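Local coordinates for protein Atp-dependent DNA ligase (Psychromonas sp., PDB 4D05) that seals breaks in one strand of duplex DNA, using ATP, probably by way of a lysine-adenylate enzyme intermediate as in related ligases, at residues G1-R13 and R31-G44. Sequence-based numbering, arbitrary orientation.
With SO4 (sulfate ion), chain F.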
# COMPACT_ATOMS: atom_id res chain seq x y z
N GLY A 1 -10.35 21.65 2.33
CA GLY A 1 -9.41 22.08 1.24
C GLY A 1 -9.44 21.15 0.06
O GLY A 1 -9.90 20.01 0.16
N GLN A 2 -8.98 21.63 -1.09
CA GLN A 2 -8.95 20.78 -2.28
C GLN A 2 -7.91 19.69 -2.12
O GLN A 2 -6.79 19.95 -1.72
CB GLN A 2 -8.64 21.58 -3.54
CG GLN A 2 -9.91 22.25 -4.16
CD GLN A 2 -10.95 21.22 -4.62
OE1 GLN A 2 -10.79 20.58 -5.66
NE2 GLN A 2 -12.01 21.04 -3.82
N PRO A 3 -8.27 18.45 -2.46
CA PRO A 3 -7.22 17.41 -2.48
C PRO A 3 -6.03 17.78 -3.37
O PRO A 3 -6.19 18.35 -4.46
CB PRO A 3 -7.95 16.17 -3.00
CG PRO A 3 -9.41 16.42 -2.60
CD PRO A 3 -9.60 17.90 -2.82
N PRO A 4 -4.84 17.43 -2.92
CA PRO A 4 -3.64 17.81 -3.67
C PRO A 4 -3.49 17.02 -4.97
O PRO A 4 -4.04 15.93 -5.08
CB PRO A 4 -2.51 17.50 -2.67
CG PRO A 4 -3.06 16.50 -1.73
CD PRO A 4 -4.53 16.76 -1.65
N PRO A 5 -2.72 17.57 -5.92
CA PRO A 5 -2.55 17.09 -7.30
C PRO A 5 -1.53 15.99 -7.29
O PRO A 5 -0.36 16.20 -7.64
CB PRO A 5 -2.03 18.32 -8.03
CG PRO A 5 -1.20 19.00 -6.99
CD PRO A 5 -1.92 18.79 -5.67
N ILE A 6 -1.96 14.82 -6.86
CA ILE A 6 -1.04 13.71 -6.66
C ILE A 6 -1.21 12.49 -7.58
O ILE A 6 -2.31 12.18 -8.09
CB ILE A 6 -1.07 13.30 -5.19
CG1 ILE A 6 -2.47 12.86 -4.75
CG2 ILE A 6 -0.61 14.45 -4.39
CD1 ILE A 6 -2.51 12.20 -3.39
N GLN A 7 -0.11 11.78 -7.78
CA GLN A 7 -0.09 10.57 -8.61
C GLN A 7 -0.47 9.42 -7.78
O GLN A 7 -0.01 9.37 -6.63
CB GLN A 7 1.32 10.29 -9.12
CG GLN A 7 1.42 9.09 -10.03
CD GLN A 7 2.71 9.21 -10.86
OE1 GLN A 7 2.70 9.53 -12.04
NE2 GLN A 7 3.78 9.01 -10.24
N LEU A 8 -1.28 8.51 -8.33
CA LEU A 8 -1.71 7.32 -7.63
C LEU A 8 -1.24 6.00 -8.27
O LEU A 8 -1.07 5.86 -9.50
CB LEU A 8 -3.24 7.27 -7.50
CG LEU A 8 -4.00 8.51 -7.02
CD1 LEU A 8 -5.47 8.16 -7.04
CD2 LEU A 8 -3.55 9.00 -5.60
N ALA A 9 -1.02 5.01 -7.39
CA ALA A 9 -0.43 3.74 -7.82
C ALA A 9 -1.48 2.76 -8.31
O ALA A 9 -2.62 2.71 -7.79
CB ALA A 9 0.33 3.12 -6.69
N THR A 10 -1.07 1.95 -9.27
CA THR A 10 -1.82 0.76 -9.71
C THR A 10 -1.24 -0.54 -9.13
O THR A 10 -0.31 -0.49 -8.35
CB THR A 10 -1.83 0.66 -11.23
OG1 THR A 10 -0.49 0.71 -11.74
CG2 THR A 10 -2.66 1.82 -11.82
N ASN A 11 -1.82 -1.71 -9.48
CA ASN A 11 -1.29 -2.97 -8.95
C ASN A 11 -0.18 -3.58 -9.78
O ASN A 11 -0.14 -3.41 -10.99
CB ASN A 11 -2.38 -4.01 -8.79
CG ASN A 11 -3.29 -3.70 -7.66
OD1 ASN A 11 -2.91 -3.00 -6.72
ND2 ASN A 11 -4.50 -4.22 -7.72
N TYR A 12 0.73 -4.27 -9.11
CA TYR A 12 1.80 -5.01 -9.76
C TYR A 12 1.27 -5.90 -10.89
O TYR A 12 0.20 -6.54 -10.77
CB TYR A 12 2.52 -5.87 -8.71
CG TYR A 12 3.59 -6.74 -9.28
CD1 TYR A 12 4.82 -6.22 -9.63
CD2 TYR A 12 3.37 -8.09 -9.46
CE1 TYR A 12 5.79 -6.99 -10.18
CE2 TYR A 12 4.32 -8.89 -10.00
CZ TYR A 12 5.55 -8.33 -10.35
OH TYR A 12 6.52 -9.12 -10.88
N ARG A 13 2.00 -5.90 -12.00
CA ARG A 13 1.74 -6.75 -13.17
C ARG A 13 2.93 -7.66 -13.45
O ARG A 13 4.06 -7.18 -13.49
CB ARG A 13 1.42 -5.88 -14.39
CG ARG A 13 0.19 -4.97 -14.17
CD ARG A 13 -0.08 -4.02 -15.35
NE ARG A 13 0.80 -2.84 -15.33
CZ ARG A 13 1.84 -2.64 -16.14
NH1 ARG A 13 2.15 -3.55 -17.07
NH2 ARG A 13 2.56 -1.53 -16.03
N ARG A 31 0.08 9.91 4.10
CA ARG A 31 0.58 10.63 2.95
C ARG A 31 0.48 12.13 3.16
O ARG A 31 -0.50 12.61 3.70
CB ARG A 31 -0.20 10.25 1.71
CG ARG A 31 0.46 10.76 0.45
CD ARG A 31 -0.19 10.28 -0.81
NE ARG A 31 0.47 10.84 -1.97
CZ ARG A 31 0.61 10.22 -3.13
NH1 ARG A 31 0.11 9.04 -3.33
NH2 ARG A 31 1.25 10.83 -4.10
N ALA A 32 1.50 12.86 2.72
CA ALA A 32 1.48 14.32 2.79
C ALA A 32 2.08 14.89 1.51
O ALA A 32 3.06 14.37 0.98
CB ALA A 32 2.25 14.82 4.00
N TYR A 33 1.48 15.97 1.03
CA TYR A 33 1.97 16.73 -0.09
C TYR A 33 2.49 18.05 0.44
O TYR A 33 1.77 18.81 1.09
CB TYR A 33 0.82 16.97 -1.06
CG TYR A 33 1.12 17.90 -2.20
CD1 TYR A 33 1.79 17.46 -3.29
CD2 TYR A 33 0.69 19.20 -2.19
CE1 TYR A 33 2.05 18.32 -4.38
CE2 TYR A 33 0.94 20.06 -3.25
CZ TYR A 33 1.64 19.61 -4.32
OH TYR A 33 1.91 20.44 -5.39
N TRP A 34 3.77 18.29 0.19
CA TRP A 34 4.40 19.57 0.51
C TRP A 34 4.33 20.47 -0.68
O TRP A 34 4.87 20.18 -1.74
CB TRP A 34 5.85 19.34 0.91
CG TRP A 34 6.70 20.56 1.06
CD1 TRP A 34 7.63 21.00 0.18
CD2 TRP A 34 6.73 21.48 2.16
NE1 TRP A 34 8.24 22.14 0.65
CE2 TRP A 34 7.71 22.45 1.87
CE3 TRP A 34 6.03 21.57 3.37
CZ2 TRP A 34 8.00 23.49 2.74
CZ3 TRP A 34 6.33 22.60 4.22
CH2 TRP A 34 7.30 23.55 3.90
N ASN A 35 3.63 21.60 -0.51
CA ASN A 35 3.40 22.47 -1.63
C ASN A 35 4.43 23.58 -1.75
O ASN A 35 4.26 24.47 -2.58
CB ASN A 35 1.98 23.04 -1.62
CG ASN A 35 1.74 24.03 -0.49
OD1 ASN A 35 2.60 24.29 0.30
ND2 ASN A 35 0.53 24.58 -0.44
N GLY A 36 5.46 23.55 -0.90
CA GLY A 36 6.46 24.59 -0.83
C GLY A 36 6.41 25.41 0.44
O GLY A 36 7.38 26.07 0.78
N HIS A 37 5.30 25.34 1.16
CA HIS A 37 5.20 26.05 2.44
C HIS A 37 4.35 25.36 3.52
O HIS A 37 4.39 25.77 4.67
CB HIS A 37 4.70 27.50 2.25
CG HIS A 37 3.35 27.61 1.62
ND1 HIS A 37 3.15 27.59 0.26
CD2 HIS A 37 2.12 27.77 2.17
CE1 HIS A 37 1.86 27.71 -0.00
NE2 HIS A 37 1.22 27.82 1.15
N GLN A 38 3.61 24.31 3.16
CA GLN A 38 2.78 23.59 4.13
C GLN A 38 2.60 22.14 3.63
O GLN A 38 2.76 21.86 2.43
CB GLN A 38 1.43 24.26 4.33
CG GLN A 38 0.58 24.22 3.11
CD GLN A 38 -0.52 25.29 3.03
OE1 GLN A 38 -1.19 25.40 1.99
NE2 GLN A 38 -0.70 26.08 4.08
N LEU A 39 2.25 21.28 4.56
CA LEU A 39 1.96 19.87 4.30
C LEU A 39 0.45 19.67 4.24
O LEU A 39 -0.27 20.13 5.13
CB LEU A 39 2.55 18.98 5.41
CG LEU A 39 4.07 18.95 5.47
CD1 LEU A 39 4.56 18.33 6.76
CD2 LEU A 39 4.62 18.18 4.28
N ILE A 40 0.01 18.97 3.20
CA ILE A 40 -1.40 18.76 2.93
C ILE A 40 -1.75 17.28 2.84
O ILE A 40 -1.05 16.51 2.18
CB ILE A 40 -1.81 19.47 1.60
CG1 ILE A 40 -1.40 20.97 1.65
CG2 ILE A 40 -3.28 19.26 1.31
CD1 ILE A 40 -1.63 21.69 0.43
N SER A 41 -2.85 16.88 3.48
CA SER A 41 -3.27 15.48 3.48
C SER A 41 -3.95 15.10 2.17
O SER A 41 -4.30 15.95 1.39
CB SER A 41 -4.25 15.21 4.62
OG SER A 41 -5.55 15.71 4.29
N LYS A 42 -4.14 13.79 1.95
CA LYS A 42 -4.79 13.36 0.72
C LYS A 42 -6.19 13.92 0.54
O LYS A 42 -6.68 14.04 -0.60
CB LYS A 42 -4.91 11.83 0.65
CG LYS A 42 -3.66 11.12 0.38
CD LYS A 42 -3.86 9.60 0.64
CE LYS A 42 -4.79 8.93 -0.32
NZ LYS A 42 -4.86 7.46 -0.01
N GLN A 43 -6.83 14.25 1.66
CA GLN A 43 -8.17 14.78 1.67
C GLN A 43 -8.20 16.30 1.55
O GLN A 43 -9.28 16.91 1.48
CB GLN A 43 -8.87 14.37 2.98
CG GLN A 43 -8.88 12.87 3.27
CD GLN A 43 -7.58 12.40 3.98
OE1 GLN A 43 -6.91 13.15 4.71
NE2 GLN A 43 -7.24 11.16 3.75
N GLY A 44 -7.03 16.92 1.51
CA GLY A 44 -6.95 18.37 1.38
C GLY A 44 -6.82 19.15 2.68
O GLY A 44 -6.87 20.37 2.66
S SO4 F . -4.06 4.75 -2.81
O1 SO4 F . -3.77 3.84 -1.70
O2 SO4 F . -3.80 6.16 -2.43
O3 SO4 F . -3.20 4.45 -3.96
O4 SO4 F . -5.48 4.61 -3.19
O HOH W 1 -10.24 18.78 3.10
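R31 reaches the N-terminal arm with its guanidinium group, and both terminal nitrogens turn to the backbone carbonyl of Q7. The bond from R31 NH2 to Q7 O measures 3.2 Å and lies in the carbonyl plane, although its 138° angle at hydrogen shows a bent approach; the NH1 bond to the same oxygen is weak. I6 lies over one face of the guanidinium, its CD1 3.6 Å from R31 NE. With CG anti to the backbone N (chi1 -169°), the chain of R31, extended as far as NE, carries the guanidinium to Q7 O. R31 NH2 also forms a salt bridge with D63 OD2 on strand 62-67. Replacing R31 by alanine is likely to leave Q7 O without these donors, the I6 side chain without the flat surface beneath it and D63 without this salt bridge.

Y33, two residues along the same strand, packs against three consecutive arm residues. P5 CD sits 4.1 Å from the Y33 ring centroid and 19° off the normal, a CH-pi contact over one face, while P4 CB approaches Y33 CD2 obliquely at 3.7 Å and I6 CG2 approaches Y33 CD1. P4 CD also lies 3.2 Å from S41 O, the carbonyl that accepts from G44 N in the type I turn 41-44. Beyond P4, the arm runs over this turn: P3 CA and G44 CA are 4.0 Å apart, and a water accepts from G1 N and donates to Q43 O.

K42 NZ donates to a sulfate oxygen, O2, at 2.9 Å; K174 and R168 also bind this ion, probably from the crystallisation liquor. R31 belongs to the AMP pocket of the nucleotidyltransferase domain. The arm thus packs on hairpin 30-34/39-40, at one edge of a five-stranded sheet beside strand 62-67, before entering a second, mixed sheet as strand 8-11, parallel to its neighbours 173-175 and 168-169.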